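Local atomic coordinates of cpftsy (Physcomitrella patens, PDB entry 4AK9), a protein that probably acts as the chloroplast receptor for the signal recognition particle, a SIMIBI GTPase taking part in protein transport during chloroplast biogenesis. Residues 217-220 against 221-224; 245-248 against 249-253; 70-73 against 74-78. One frame throughout, in Å; residues are numbered along the deposited sequence.

Three short-range contacts sample two parts of an SRP-type GTPase. Interaction 3 comes first along the chain, on helix 63-78 of the helical bundle; interactions 1 and 2 follow, in that order, within the GTPase domain. Interaction 1 lies on helix 215-231, which packs beside the central sheet, while interaction 2 forms the turn from strand 238-244 into helix 251-261, whose last residues meet the side chains of interaction 1. The centres of interactions 1 and 2 are about 23 Å apart; that of interaction 3 is about 28 Å from interaction 2 and about 46 Å from interaction 1, so the three sample the GTPase core, the turn at its subunit contact and the helical bundle.

Interaction 1 (217-220 against 221-224); sequences LMEE and LRGC
Arg222 lies alongside Met218, one helical turn before it, and the two side chains run in the same direction. At its root, Arg222 CB is 3.7 Å from both Met218 O and Glu219 O. The next atom comes closer: Arg222 CG is set beside its own backbone N, opposite the carbonyl carbon (chi1 -66°), which brings it to 3.3 Å from Met218 O, the same oxygen that accepts the backbone hydrogen bond from Arg222 N at 3.1 Å. Arg222 CD is already leaving, 4.1 Å from Met218 O. From CG to NE the chain is extended and carries the guanidinium out beside the methionine, where Met218 CG covers one face, 3.9 Å from Arg222 CZ. The sulfur is modelled too near NH1 for that approach to be trusted. Two backbone carbonyls help to set the rotation of the flat group: NE donates to the carbonyl oxygen of Val261 and NH2, weakly, to that of Gln260, so the positive charge sits at the carboxyl end of helix 251-261, probably a favourable place for it. Glu219, although near Arg222 along the helix, forms its salt bridge with Arg226. On the inner side of helix 215-231, Leu221 packs on Val122 of strand 117-123 and on Val261, while Cys224 reaches Met120 of the same strand and Leu188 of helix 184-197.

Interaction 2 (245-248 against 249-253); sequences GTTG and LNMLA
Met251 folds its side chain back over the turn that precedes it, wrapping round the carbonyl oxygen of Gly248. Its first torsion (chi1 80°) wedges CG between the backbone N and the carbonyl carbon, a crowded position that brings Met251 CG to 3.2 Å from Gly248 O. The chain then runs straight through chi2 and bends at SD, with chi3 at 34°, away from a staggered value. That bend returns the methyl to the turn, with Met251 CE 3.4 Å from Gly248 O and 3.7 Å from Gly245 CA. The same oxygen accepts Met251 N at 3.0 Å, the donor lying above the carbonyl plane. With an alanine here, the thioether arm would be gone, and a gap would probably open between Gly245, Gly248 and Cys280 of helix 280-288. Thr247 also holds its hydroxyl between N and carbonyl carbon; Thr247 OG1 is hydrogen-bonded to Asp244 O and lies 3.7 Å from Met251 CB. Asn250 CB rests 3.2 Å from Thr247 O, which receives a weak hydrogen bond from Asn250 N, while Asn250 ND2 is hydrogen-bonded to Asp60 of the second subunit. Gly248 has positive phi (54°), and a CB there would collide with Leu249 N. The result is a short connection between strand 238-244 and helix 251-261, with 3-10 turns at 245-247 and 249-250 meeting at Gly248, the opening of a beta-alpha-beta crossover to the parallel strand 266-270, as expected of the P-loop NTPase fold.

Interaction 3 (70-73 against 74-78); sequences VDTI and RKDIL
Val70 meets Arg74 one turn further on: its CG1 methyl approaches the guanidinium obliquely, 3.4 Å from Arg74 NH2. With CG turned away from its own carbonyl carbon (chi1 -59°), Arg74 lays CG 3.3 Å from Val70 O before the chain stretches out to the guanidinium. Asp71 crosses this arm nearly at a right angle, OD1 standing 3.8 Å from Arg74 CD. Its other oxygen faces Lys75, whose chain bends at chi2 to bring the ammonium round; the salt bridge from Asp71 OD2 to Lys75 NZ is long, at 4.0 Å. On another side of the helix, Ile73 CG2 touches Ile77 CD1 at 3.9 Å. This apolar pair turns into the helical bundle that accompanies the GTPase domain in SRP-type proteins, and both isoleucines pack on Ile88 of helix 85-101. Beyond the first shell, acids of helix 45-58 hold the guanidinium: NH2 forms salt bridges with Glu53 and Asp50, and NH1 with Glu46. Asp76, whose CG lies 3.2 Å from Thr72 O, directs OD1 to a salt bridge with Arg81 just past the end of helix 63-78.

Interaction 1 (217-220 against 221-224)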
loop_
_atom_site.group_PDB
_atom_site.type_symbol
_atom_site.label_atom_id
_atom_site.label_comp_id
_atom_site.label_asym_id
_atom_site.label_seq_id
_atom_site.Cartn_x
_atom_site.Cartn_y
_atom_site.Cartn_z
ATOM N N LEU A 217 19.101 -9.154 18.024
ATOM C CA LEU A 217 18.930 -9.801 16.750
ATOM C C LEU A 217 19.832 -9.145 15.716
ATOM O O LEU A 217 20.427 -9.838 14.874
ATOM C CB LEU A 217 17.472 -9.690 16.301
ATOM C CG LEU A 217 16.879 -10.809 15.424
ATOM C CD1 LEU A 217 17.926 -11.641 14.655
ATOM C CD2 LEU A 217 15.983 -11.713 16.258
ATOM N N MET A 218 19.926 -7.819 15.780
ATOM C CA MET A 218 20.772 -7.076 14.852
ATOM C C MET A 218 22.196 -7.553 15.009
ATOM O O MET A 218 22.897 -7.804 14.021
ATOM C CB MET A 218 20.719 -5.572 15.131
ATOM C CG MET A 218 21.727 -4.784 14.299
ATOM S SD MET A 218 22.026 -3.088 14.891
ATOM C CE MET A 218 20.326 -2.513 15.024
ATOM N N GLU A 219 22.604 -7.698 16.259
ATOM C CA GLU A 219 23.970 -8.061 16.529
ATOM C C GLU A 219 24.253 -9.477 16.080
ATOM O O GLU A 219 25.341 -9.768 15.577
ATOM C CB GLU A 219 24.297 -7.865 18.003
ATOM C CG GLU A 219 25.789 -7.954 18.287
ATOM C CD GLU A 219 26.648 -7.259 17.212
ATOM O OE1 GLU A 219 26.384 -6.066 16.899
ATOM O OE2 GLU A 219 27.593 -7.912 16.679
ATOM N N GLU A 220 23.270 -10.363 16.251
ATOM C CA GLU A 220 23.390 -11.739 15.808
ATOM C C GLU A 220 23.554 -11.871 14.294
ATOM O O GLU A 220 24.372 -12.666 13.801
ATOM C CB GLU A 220 22.184 -12.562 16.298
ATOM C CG GLU A 220 22.214 -14.027 15.845
ATOM C CD GLU A 220 20.949 -14.797 16.215
ATOM O OE1 GLU A 220 20.520 -14.725 17.397
ATOM O OE2 GLU A 220 20.381 -15.472 15.320
ATOM N N LEU A 221 22.783 -11.095 13.536
ATOM C CA LEU A 221 22.918 -11.162 12.091
ATOM C C LEU A 221 24.285 -10.642 11.653
ATOM O O LEU A 221 24.923 -11.225 10.757
ATOM C CB LEU A 221 21.786 -10.368 11.417
ATOM C CG LEU A 221 21.703 -10.341 9.886
ATOM C CD1 LEU A 221 21.888 -11.735 9.212
ATOM C CD2 LEU A 221 20.342 -9.700 9.497
ATOM N N ARG A 222 24.733 -9.543 12.259
ATOM C CA ARG A 222 26.051 -9.009 11.897
ATOM C C ARG A 222 27.143 -10.011 12.260
ATOM O O ARG A 222 28.124 -10.170 11.527
ATOM C CB ARG A 222 26.296 -7.692 12.612
ATOM C CG ARG A 222 25.374 -6.598 12.163
ATOM C CD ARG A 222 25.810 -5.255 12.681
ATOM N NE ARG A 222 25.247 -4.171 11.866
ATOM C CZ ARG A 222 24.675 -3.095 12.387
ATOM N NH1 ARG A 222 24.597 -3.032 13.703
ATOM N NH2 ARG A 222 24.199 -2.094 11.623
ATOM N N GLY A 223 26.950 -10.687 13.391
ATOM C CA GLY A 223 27.877 -11.709 13.854
ATOM C C GLY A 223 27.942 -12.879 12.893
ATOM O O GLY A 223 29.004 -13.485 12.704
ATOM N N CYS A 224 26.799 -13.199 12.273
ATOM C CA CYS A 224 26.753 -14.240 11.254
ATOM C C CYS A 224 27.529 -13.829 10.019
ATOM O O CYS A 224 28.242 -14.648 9.424
ATOM C CB CYS A 224 25.300 -14.537 10.841
ATOM S SG CYS A 224 24.405 -15.544 12.023
#

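Interaction 2 (245-248 against 249-253)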
loop_
_atom_site.group_PDB
_atom_site.type_symbol
_atom_site.label_atom_id
_atom_site.label_comp_id
_atom_site.label_asym_id
_atom_site.label_seq_id
_atom_site.Cartn_x
_atom_site.Cartn_y
_atom_site.Cartn_z
ATOM N N GLY A 245 5.430 -10.198 -1.025
ATOM C CA GLY A 245 4.779 -9.348 -2.014
ATOM C C GLY A 245 3.343 -8.989 -1.655
ATOM O O GLY A 245 2.815 -7.955 -2.097
ATOM N N THR A 246 2.702 -9.784 -0.808
ATOM C CA THR A 246 1.310 -9.458 -0.462
ATOM C C THR A 246 1.199 -8.281 0.497
ATOM O O THR A 246 0.125 -7.718 0.652
ATOM C CB THR A 246 0.512 -10.646 0.087
ATOM O OG1 THR A 246 1.062 -11.064 1.345
ATOM C CG2 THR A 246 0.498 -11.804 -0.921
ATOM N N THR A 247 2.300 -7.893 1.134
ATOM C CA THR A 247 2.287 -6.682 1.938
ATOM C C THR A 247 2.511 -5.453 1.081
ATOM O O THR A 247 2.405 -4.333 1.563
ATOM C CB THR A 247 3.320 -6.732 3.105
ATOM O OG1 THR A 247 4.658 -6.747 2.579
ATOM C CG2 THR A 247 3.063 -7.970 3.934
ATOM N N GLY A 248 2.804 -5.672 -0.197
ATOM C CA GLY A 248 2.975 -4.555 -1.124
ATOM C C GLY A 248 3.993 -3.525 -0.672
ATOM O O GLY A 248 5.086 -3.850 -0.186
ATOM N N LEU A 249 3.626 -2.252 -0.790
ATOM C CA LEU A 249 4.560 -1.169 -0.504
ATOM C C LEU A 249 4.955 -1.176 0.968
ATOM O O LEU A 249 5.977 -0.610 1.376
ATOM C CB LEU A 249 3.905 0.170 -0.851
ATOM C CG LEU A 249 4.849 1.324 -1.166
ATOM C CD1 LEU A 249 5.444 1.126 -2.543
ATOM C CD2 LEU A 249 4.105 2.646 -1.108
ATOM N N ASN A 250 4.115 -1.800 1.783
ATOM C CA ASN A 250 4.442 -1.900 3.200
ATOM C C ASN A 250 5.736 -2.634 3.485
ATOM O O ASN A 250 6.304 -2.466 4.569
ATOM C CB ASN A 250 3.251 -2.495 3.981
ATOM C CG ASN A 250 2.082 -1.556 4.007
ATOM O OD1 ASN A 250 2.245 -0.314 4.103
ATOM N ND2 ASN A 250 0.881 -2.120 3.884
ATOM N N MET A 251 6.230 -3.391 2.505
ATOM C CA MET A 251 7.523 -4.082 2.636
ATOM C C MET A 251 8.731 -3.142 2.688
ATOM O O MET A 251 9.800 -3.553 3.123
ATOM C CB MET A 251 7.748 -5.080 1.490
ATOM C CG MET A 251 8.235 -4.386 0.195
ATOM S SD MET A 251 8.322 -5.408 -1.281
ATOM C CE MET A 251 6.968 -6.560 -1.130
ATOM N N LEU A 252 8.576 -1.889 2.254
ATOM C CA LEU A 252 9.691 -0.941 2.255
ATOM C C LEU A 252 10.243 -0.674 3.659
ATOM O O LEU A 252 11.447 -0.458 3.796
ATOM C CB LEU A 252 9.296 0.404 1.613
ATOM C CG LEU A 252 9.666 0.709 0.162
ATOM C CD1 LEU A 252 9.402 -0.446 -0.766
ATOM C CD2 LEU A 252 8.894 1.957 -0.314
ATOM N N ALA A 253 9.386 -0.708 4.682
ATOM C CA ALA A 253 9.837 -0.443 6.058
ATOM C C ALA A 253 10.848 -1.496 6.522
ATOM O O ALA A 253 11.968 -1.166 6.949
ATOM C CB ALA A 253 8.643 -0.356 7.026
#

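Interaction 3 (70-73 against 74-78)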
loop_
_atom_site.group_PDB
_atom_site.type_symbol
_atom_site.label_atom_id
_atom_site.label_comp_id
_atom_site.label_asym_id
_atom_site.label_seq_id
_atom_site.Cartn_x
_atom_site.Cartn_y
_atom_site.Cartn_z
ATOM N N VAL A 70 4.736 9.405 -14.114
ATOM C CA VAL A 70 3.759 10.206 -14.829
ATOM C C VAL A 70 4.312 11.596 -15.191
ATOM O O VAL A 70 4.009 12.125 -16.270
ATOM C CB VAL A 70 2.428 10.244 -14.049
ATOM C CG1 VAL A 70 1.402 11.168 -14.704
ATOM C CG2 VAL A 70 1.860 8.801 -13.942
ATOM N N ASP A 71 5.170 12.148 -14.336
ATOM C CA ASP A 71 5.718 13.493 -14.558
ATOM C C ASP A 71 6.522 13.549 -15.849
ATOM O O ASP A 71 6.406 14.502 -16.609
ATOM C CB ASP A 71 6.559 13.947 -13.371
ATOM C CG ASP A 71 6.509 15.462 -13.158
ATOM O OD1 ASP A 71 5.521 16.116 -13.573
ATOM O OD2 ASP A 71 7.471 16.001 -12.569
ATOM N N THR A 72 7.294 12.502 -16.126
ATOM C CA THR A 72 8.016 12.392 -17.401
ATOM C C THR A 72 7.061 12.416 -18.618
ATOM O O THR A 72 7.352 13.042 -19.657
ATOM C CB THR A 72 8.854 11.089 -17.410
ATOM O OG1 THR A 72 9.733 11.089 -16.275
ATOM C CG2 THR A 72 9.671 10.991 -18.669
ATOM N N ILE A 73 5.925 11.739 -18.492
ATOM C CA ILE A 73 4.908 11.724 -19.531
ATOM C C ILE A 73 4.305 13.111 -19.723
ATOM O O ILE A 73 4.100 13.553 -20.868
ATOM C CB ILE A 73 3.791 10.719 -19.197
ATOM C CG1 ILE A 73 4.351 9.288 -19.185
ATOM C CG2 ILE A 73 2.587 10.836 -20.157
ATOM C CD1 ILE A 73 3.356 8.277 -18.650
ATOM N N ARG A 74 4.009 13.791 -18.609
ATOM C CA ARG A 74 3.484 15.160 -18.649
ATOM C C ARG A 74 4.422 16.090 -19.434
ATOM O O ARG A 74 3.938 16.890 -20.250
ATOM C CB ARG A 74 3.238 15.741 -17.234
ATOM C CG ARG A 74 2.257 14.938 -16.356
ATOM C CD ARG A 74 2.055 15.555 -14.936
ATOM N NE ARG A 74 1.423 14.590 -14.030
ATOM C CZ ARG A 74 0.105 14.463 -13.833
ATOM N NH1 ARG A 74 -0.743 15.275 -14.459
ATOM N NH2 ARG A 74 -0.367 13.525 -12.997
ATOM N N LYS A 75 5.736 16.011 -19.171
ATOM C CA LYS A 75 6.724 16.865 -19.870
ATOM C C LYS A 75 6.772 16.540 -21.359
ATOM O O LYS A 75 6.832 17.445 -22.198
ATOM C CB LYS A 75 8.147 16.711 -19.319
ATOM C CG LYS A 75 8.268 16.577 -17.816
ATOM C CD LYS A 75 8.239 17.903 -17.093
ATOM C CE LYS A 75 8.581 17.678 -15.625
ATOM N NZ LYS A 75 8.793 18.959 -14.878
ATOM N N ASP A 76 6.785 15.248 -21.683
ATOM C CA ASP A 76 6.834 14.814 -23.082
ATOM C C ASP A 76 5.582 15.257 -23.850
ATOM O O ASP A 76 5.643 15.564 -25.060
ATOM C CB ASP A 76 7.025 13.289 -23.182
ATOM C CG ASP A 76 8.414 12.831 -22.719
ATOM O OD1 ASP A 76 9.278 13.692 -22.435
ATOM O OD2 ASP A 76 8.652 11.605 -22.645
ATOM N N ILE A 77 4.442 15.300 -23.156
ATOM C CA ILE A 77 3.224 15.809 -23.783
ATOM C C ILE A 77 3.321 17.316 -24.025
ATOM O O ILE A 77 3.003 17.804 -25.123
ATOM C CB ILE A 77 1.960 15.503 -22.946
ATOM C CG1 ILE A 77 1.630 14.012 -23.027
ATOM C CG2 ILE A 77 0.762 16.312 -23.452
ATOM C CD1 ILE A 77 0.530 13.553 -22.048
ATOM N N LEU A 78 3.749 18.052 -23.000
ATOM C CA LEU A 78 3.854 19.512 -23.095
ATOM C C LEU A 78 4.875 19.901 -24.171
ATOM O O LEU A 78 4.769 20.979 -24.760
ATOM C CB LEU A 78 4.231 20.099 -21.735
ATOM C CG LEU A 78 4.433 21.602 -21.507
ATOM C CD1 LEU A 78 3.112 22.333 -21.310
ATOM C CD2 LEU A 78 5.328 21.806 -20.293
#